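PDB 3PZF: serine protease inhibitor 2 from Anopheles gambiae, which inhibits the CLIP serine proteases CLIPB9, CLIPB10 and CLIPB4, thereby restraining phenoloxidase activation and melanization in mosquito hemolymph. Local coordinates for residues G187-T190 / Y191-E195; L269-A272 / L273-E277. One frame throughout, in Å; residues are numbered along the deposited sequence.

Both contacts are local: each lies within one unbroken run of residues, so neither closes a long loop, and they follow each other along the chain without nesting or crossing. Contact 1 comes first, where strand 177-188 runs out into the connection to strand 200-203; there it joins the end of that strand to strands 211-227, 232-238 and 277-295 and to the hinge of the reactive loop. Contact 2 follows at the end of helix 266-274, where the chain turns into strand 277-295. The centres are about 24 Å apart and nothing touches between them, yet both reach strands 211-227 and 232-238, at separate places.

Contact 1 of 2, residues G187-T190 / Y191-E195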
ATOM      1  N   GLY A 187       3.616   3.040  14.175  1.00 24.74           N
ATOM      2  CA  GLY A 187       5.063   3.090  14.331  1.00 22.52           C
ATOM      3  C   GLY A 187       5.539   4.426  14.883  1.00 29.69           C
ATOM      4  O   GLY A 187       4.789   5.387  14.905  1.00 25.49           O
ATOM      5  N   LEU A 188       6.792   4.472  15.333  1.00 23.10           N
ATOM      6  CA  LEU A 188       7.373   5.683  15.926  1.00 23.16           C
ATOM      7  C   LEU A 188       8.534   6.152  15.094  1.00 23.25           C
ATOM      8  O   LEU A 188       9.392   5.348  14.674  1.00 23.86           O
ATOM      9  CB  LEU A 188       7.912   5.399  17.333  1.00 29.31           C
ATOM     10  CG  LEU A 188       6.864   5.135  18.414  1.00 36.92           C
ATOM     11  CD1 LEU A 188       7.513   4.613  19.694  1.00 39.61           C
ATOM     12  CD2 LEU A 188       6.106   6.413  18.675  1.00 42.14           C
ATOM     13  N   TRP A 189       8.624   7.456  14.873  1.00 22.54           N
ATOM     14  CA  TRP A 189       9.812   7.966  14.211  1.00 21.64           C
ATOM     15  C   TRP A 189      11.037   7.711  15.082  1.00 21.19           C
ATOM     16  O   TRP A 189      10.988   7.898  16.300  1.00 25.67           O
ATOM     17  CB  TRP A 189       9.724   9.496  14.055  1.00 20.87           C
ATOM     18  CG  TRP A 189       8.613  10.022  13.209  1.00 21.29           C
ATOM     19  CD1 TRP A 189       7.697  10.990  13.575  1.00 19.37           C
ATOM     20  CD2 TRP A 189       8.307   9.678  11.857  1.00 20.15           C
ATOM     21  NE1 TRP A 189       6.837  11.245  12.535  1.00 22.18           N
ATOM     22  CE2 TRP A 189       7.185  10.459  11.467  1.00 23.15           C
ATOM     23  CE3 TRP A 189       8.854   8.783  10.933  1.00 18.92           C
ATOM     24  CZ2 TRP A 189       6.605  10.363  10.196  1.00 22.27           C
ATOM     25  CZ3 TRP A 189       8.276   8.687   9.669  1.00 19.37           C
ATOM     26  CH2 TRP A 189       7.170   9.470   9.311  1.00 20.05           C
ATOM     27  N   THR A 190      12.153   7.334  14.466  1.00 21.83           N
ATOM     28  CA  THR A 190      13.416   7.322  15.177  1.00 22.79           C
ATOM     29  C   THR A 190      13.729   8.755  15.667  1.00 29.66           C
ATOM     30  O   THR A 190      14.266   8.964  16.752  1.00 25.79           O
ATOM     31  CB  THR A 190      14.528   6.829  14.256  1.00 29.43           C
ATOM     32  OG1 THR A 190      14.161   5.535  13.737  1.00 26.39           O
ATOM     33  CG2 THR A 190      15.862   6.752  15.010  1.00 33.91           C
ATOM     34  N   TYR A 191      13.350   9.742  14.869  1.00 21.19           N
ATOM     35  CA  TYR A 191      13.643  11.147  15.193  1.00 26.76           C
ATOM     36  C   TYR A 191      12.314  11.922  15.233  1.00 27.40           C
ATOM     37  O   TYR A 191      11.844  12.414  14.227  1.00 25.77           O
ATOM     38  CB  TYR A 191      14.586  11.750  14.159  1.00 26.44           C
ATOM     39  CG  TYR A 191      15.904  10.994  14.088  1.00 25.28           C
ATOM     40  CD1 TYR A 191      16.802  11.058  15.146  1.00 35.24           C
ATOM     41  CD2 TYR A 191      16.203  10.179  13.007  1.00 25.87           C
ATOM     42  CE1 TYR A 191      17.997  10.358  15.115  1.00 46.52           C
ATOM     43  CE2 TYR A 191      17.407   9.468  12.968  1.00 32.59           C
ATOM     44  CZ  TYR A 191      18.289   9.571  14.023  1.00 40.43           C
ATOM     45  OH  TYR A 191      19.464   8.865  13.993  1.00 42.58           O
ATOM     46  N   PRO A 192      11.699  11.996  16.407  1.00 23.05           N
ATOM     47  CA  PRO A 192      10.364  12.627  16.433  1.00 25.88           C
ATOM     48  C   PRO A 192      10.491  14.146  16.289  1.00 22.06           C
ATOM     49  O   PRO A 192      11.535  14.707  16.663  1.00 28.15           O
ATOM     50  CB  PRO A 192       9.835  12.285  17.830  1.00 31.02           C
ATOM     51  CG  PRO A 192      11.064  11.985  18.655  1.00 31.47           C
ATOM     52  CD  PRO A 192      12.059  11.375  17.694  1.00 30.42           C
ATOM     53  N   PHE A 193       9.456  14.788  15.754  1.00 25.00           N
ATOM     54  CA  PHE A 193       9.405  16.262  15.718  1.00 25.22           C
ATOM     55  C   PHE A 193       9.064  16.878  17.053  1.00 27.63           C
ATOM     56  O   PHE A 193       8.260  16.328  17.815  1.00 27.44           O
ATOM     57  CB  PHE A 193       8.337  16.698  14.721  1.00 22.21           C
ATOM     58  CG  PHE A 193       8.646  16.305  13.301  1.00 22.13           C
ATOM     59  CD1 PHE A 193       9.172  17.245  12.417  1.00 26.03           C
ATOM     60  CD2 PHE A 193       8.441  15.008  12.854  1.00 20.23           C
ATOM     61  CE1 PHE A 193       9.439  16.917  11.111  1.00 25.42           C
ATOM     62  CE2 PHE A 193       8.712  14.662  11.540  1.00 25.11           C
ATOM     63  CZ  PHE A 193       9.241  15.621  10.665  1.00 24.11           C
ATOM     64  N   PRO A 194       9.631  18.062  17.341  1.00 25.03           N
ATOM     65  CA  PRO A 194       9.146  18.813  18.500  1.00 37.09           C
ATOM     66  C   PRO A 194       7.647  19.085  18.330  1.00 36.62           C
ATOM     67  O   PRO A 194       7.194  19.279  17.202  1.00 37.84           O
ATOM     68  CB  PRO A 194       9.926  20.127  18.427  1.00 41.12           C
ATOM     69  CG  PRO A 194      11.077  19.871  17.534  1.00 43.33           C
ATOM     70  CD  PRO A 194      10.670  18.792  16.587  1.00 30.33           C
ATOM     71  N   GLU A 195       6.886  19.067  19.414  1.00 30.56           N
ATOM     72  CA  GLU A 195       5.462  19.377  19.334  1.00 35.36           C
ATOM     73  C   GLU A 195       5.258  20.883  19.529  1.00 42.68           C
ATOM     74  O   GLU A 195       5.708  21.445  20.522  1.00 42.28           O
ATOM     75  CB  GLU A 195       4.681  18.586  20.392  1.00 47.61           C
ATOM     76  CG  GLU A 195       4.572  17.091  20.093  1.00 59.06           C
ATOM     77  CD  GLU A 195       4.025  16.275  21.262  1.00 70.42           C
ATOM     78  OE1 GLU A 195       3.473  15.182  21.012  1.00 68.51           O
ATOM     79  OE2 GLU A 195       4.160  16.715  22.426  1.00 70.84           O
TER
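Trp189 and Phe193 meet four residues apart, the phenyl ring presenting its edge to the face of the indole in an offset edge-to-face pair. The five-membered ring of Trp189 and the ring of Phe193 have centroids 5.6 Å apart and planes inclined at 72°. The closest approach is at the pyrrole corner, where Trp189 NE1 lies 4.0 Å from Phe193 CE2, near the plane of the phenyl ring. Trp189 CD1 and Phe193 CD2, at 4.1 Å, widen the touch. Both side chains hold CG beside the backbone N (chi1 -63° for Trp189); the chain bends at Thr190 and then runs extended through Tyr191 and Pro192, which leaves both rings on the same side of the backbone. This is the buried part of the contact, where two broad apolar rings cover each other beside the strands; the one polar atom of the indole, NE1, is satisfied by a hydrogen bond to Asn342 O.

The other part packs closely too but lies nearer solvent, with Tyr191 exposed and Thr190 and Pro192 partly so. Thr190 and Tyr191 run side by side, and Thr190 CG2 sits over one face of the tyrosine ring in a CH-pi contact, 3.9 Å from its centroid. A branched residue serves well here, since its methyl can rest on the ring while OG1 makes a weak hydrogen bond to Pro238 O. Pro192 follows, its CD 3.4 Å from Thr190 O, and its ring stiffens the path to Phe193.

As in other serpins, a tryptophan just past this central strand marks the breach, where the reactive loop begins to enter the main sheet. Consistent with that, Gly187 and Trp189 bond through their backbones to Ser346 and Leu344 of the hinge, Tyr239 stacks on the indole, and Phe193 packs against strands 211-227, 232-238 and 277-295.

Contact 2 of 2, residues L269-A272 / L273-E277; sequences LHQA and LWYME
Gln271 and Tyr275, one helical turn apart, lie alongside each other. The glutamine has CG anti to the backbone N (chi1 -177°), which sets CG over one face of the tyrosine ring in a CH-pi contact, 4.1 Å from the centroid; the extended chain beyond takes the amide out to the hydroxyl end. The amide plane is turned 41° from the ring; Gln271 NE2 comes to 3.2 Å from Tyr275 OH, but at an angle too poor for a hydrogen bond. A long polar chain and a hydroxylated ring suit this outer side of the helix.

His270 and Trp274 repeat the spacing, their rings nearly parallel but slid apart, touching only where His270 NE2 approaches Trp274 CE3 at 4.1 Å. On the buried side Leu269 CG meets Leu273 CD1, also at 4.1 Å. The two leucines start differently: Leu269 has CG anti to its backbone N, whereas Leu273 keeps CG beside its own (chi1 -57°), which brings CG against Leu269 O.

Main-chain hydrogen bonds from Leu273 N to Leu269 O, Trp274 N to His270 O and Tyr275 N to Gln271 O set this i to i+4 packing. Near its end, helix 266-274 lies on the strands of serpin sheet B: the small Ala272, consistent with close approach, rests on Ile234 of strand 232-238, Leu269 and Leu273 reach strand 244-251, and a backbone hydrogen bond joins Glu277 to Tyr224 of strand 211-227.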
ATOM      1  N   LEU A 269      13.757   5.407 -10.059  1.00 30.67           N
ATOM      2  CA  LEU A 269      13.549   5.534  -8.620  1.00 24.72           C
ATOM      3  C   LEU A 269      14.712   4.874  -7.916  1.00 25.59           C
ATOM      4  O   LEU A 269      15.219   5.388  -6.925  1.00 29.10           O
ATOM      5  CB  LEU A 269      12.210   4.912  -8.173  1.00 21.64           C
ATOM      6  CG  LEU A 269      11.872   5.060  -6.680  1.00 25.25           C
ATOM      7  CD1 LEU A 269      11.675   6.518  -6.334  1.00 26.62           C
ATOM      8  CD2 LEU A 269      10.601   4.208  -6.317  1.00 24.02           C
ATOM      9  N   HIS A 270      15.185   3.757  -8.452  1.00 24.77           N
ATOM     10  CA  HIS A 270      16.390   3.149  -7.913  1.00 23.26           C
ATOM     11  C   HIS A 270      17.528   4.178  -7.826  1.00 26.50           C
ATOM     12  O   HIS A 270      18.173   4.313  -6.786  1.00 25.37           O
ATOM     13  CB  HIS A 270      16.867   1.964  -8.759  1.00 26.40           C
ATOM     14  CG  HIS A 270      18.088   1.319  -8.199  1.00 34.29           C
ATOM     15  ND1 HIS A 270      18.047   0.493  -7.099  1.00 31.95           N
ATOM     16  CD2 HIS A 270      19.395   1.436  -8.530  1.00 31.87           C
ATOM     17  CE1 HIS A 270      19.268   0.104  -6.794  1.00 31.13           C
ATOM     18  NE2 HIS A 270      20.111   0.681  -7.642  1.00 32.40           N
ATOM     19  N   GLN A 271      17.799   4.877  -8.930  1.00 25.07           N
ATOM     20  CA  GLN A 271      18.920   5.820  -8.969  1.00 29.81           C
ATOM     21  C   GLN A 271      18.653   6.992  -8.048  1.00 30.03           C
ATOM     22  O   GLN A 271      19.547   7.441  -7.352  1.00 27.94           O
ATOM     23  CB  GLN A 271      19.151   6.337 -10.380  1.00 29.98           C
ATOM     24  CG  GLN A 271      20.362   7.283 -10.485  1.00 32.68           C
ATOM     25  CD  GLN A 271      20.484   7.894 -11.846  1.00 46.56           C
ATOM     26  OE1 GLN A 271      20.307   7.220 -12.849  1.00 46.75           O
ATOM     27  NE2 GLN A 271      20.806   9.177 -11.895  1.00 58.59           N
ATOM     28  N   ALA A 272      17.417   7.488  -8.028  1.00 29.98           N
ATOM     29  CA  ALA A 272      17.114   8.673  -7.199  1.00 27.14           C
ATOM     30  C   ALA A 272      17.375   8.324  -5.729  1.00 27.80           C
ATOM     31  O   ALA A 272      17.975   9.104  -5.004  1.00 25.95           O
ATOM     32  CB  ALA A 272      15.684   9.129  -7.393  1.00 26.83           C
ATOM     33  N   LEU A 273      16.979   7.131  -5.298  1.00 26.16           N
ATOM     34  CA  LEU A 273      17.227   6.733  -3.910  1.00 24.96           C
ATOM     35  C   LEU A 273      18.728   6.470  -3.692  1.00 29.31           C
ATOM     36  O   LEU A 273      19.280   6.740  -2.616  1.00 25.79           O
ATOM     37  CB  LEU A 273      16.416   5.507  -3.521  1.00 23.43           C
ATOM     38  CG  LEU A 273      14.886   5.639  -3.700  1.00 26.67           C
ATOM     39  CD1 LEU A 273      14.175   4.302  -3.342  1.00 32.07           C
ATOM     40  CD2 LEU A 273      14.310   6.785  -2.928  1.00 25.56           C
ATOM     41  N   TRP A 274      19.387   5.970  -4.729  1.00 25.53           N
ATOM     42  CA  TRP A 274      20.820   5.672  -4.658  1.00 27.40           C
ATOM     43  C   TRP A 274      21.629   6.912  -4.379  1.00 28.76           C
ATOM     44  O   TRP A 274      22.623   6.877  -3.652  1.00 32.53           O
ATOM     45  CB  TRP A 274      21.267   5.043  -5.993  1.00 25.16           C
ATOM     46  CG  TRP A 274      22.674   4.471  -6.017  1.00 28.16           C
ATOM     47  CD1 TRP A 274      23.790   4.989  -6.647  1.00 30.66           C
ATOM     48  CD2 TRP A 274      23.082   3.244  -5.424  1.00 28.64           C
ATOM     49  NE1 TRP A 274      24.874   4.145  -6.451  1.00 33.85           N
ATOM     50  CE2 TRP A 274      24.452   3.062  -5.720  1.00 34.48           C
ATOM     51  CE3 TRP A 274      22.410   2.264  -4.681  1.00 34.34           C
ATOM     52  CZ2 TRP A 274      25.171   1.957  -5.264  1.00 42.26           C
ATOM     53  CZ3 TRP A 274      23.119   1.170  -4.236  1.00 40.07           C
ATOM     54  CH2 TRP A 274      24.487   1.018  -4.535  1.00 44.85           C
ATOM     55  N   TYR A 275      21.203   8.027  -4.960  1.00 25.27           N
ATOM     56  CA  TYR A 275      21.878   9.311  -4.786  1.00 26.19           C
ATOM     57  C   TYR A 275      21.689   9.966  -3.409  1.00 25.87           C
ATOM     58  O   TYR A 275      22.339  10.960  -3.092  1.00 29.22           O
ATOM     59  CB  TYR A 275      21.354  10.284  -5.830  1.00 26.97           C
ATOM     60  CG  TYR A 275      21.999  10.167  -7.185  1.00 27.06           C
ATOM     61  CD1 TYR A 275      22.637   8.986  -7.590  1.00 31.21           C
ATOM     62  CD2 TYR A 275      21.996  11.232  -8.059  1.00 40.03           C
ATOM     63  CE1 TYR A 275      23.219   8.880  -8.829  1.00 31.54           C
ATOM     64  CE2 TYR A 275      22.597  11.140  -9.298  1.00 45.66           C
ATOM     65  CZ  TYR A 275      23.211   9.956  -9.672  1.00 45.10           C
ATOM     66  OH  TYR A 275      23.791   9.872 -10.907  1.00 46.39           O
ATOM     67  N   MET A 276      20.789   9.452  -2.587  1.00 25.43           N
ATOM     68  CA  MET A 276      20.567  10.079  -1.292  1.00 25.17           C
ATOM     69  C   MET A 276      21.727   9.806  -0.358  1.00 31.96           C
ATOM     70  O   MET A 276      22.220   8.706  -0.308  1.00 31.69           O
ATOM     71  CB  MET A 276      19.257   9.559  -0.663  1.00 24.72           C
ATOM     72  CG  MET A 276      18.052   9.902  -1.506  1.00 28.06           C
ATOM     73  SD  MET A 276      16.537   9.076  -0.907  1.00 23.71           S
ATOM     74  CE  MET A 276      16.204  10.097   0.565  1.00 22.39           C
ATOM     75  N   GLU A 277      22.145  10.804   0.407  1.00 30.81           N
ATOM     76  CA  GLU A 277      23.108  10.563   1.462  1.00 29.86           C
ATOM     77  C   GLU A 277      22.727  11.371   2.694  1.00 30.58           C
ATOM     78  O   GLU A 277      21.915  12.287   2.622  1.00 32.40           O
ATOM     79  CB  GLU A 277      24.533  10.922   0.991  1.00 45.58           C
ATOM     80  CG  GLU A 277      24.678  12.345   0.499  1.00 49.09           C
ATOM     81  CD  GLU A 277      26.070  12.616  -0.089  1.00 68.60           C
ATOM     82  OE1 GLU A 277      26.946  11.722   0.010  1.00 63.49           O
ATOM     83  OE2 GLU A 277      26.278  13.715  -0.651  1.00 54.37           O
TER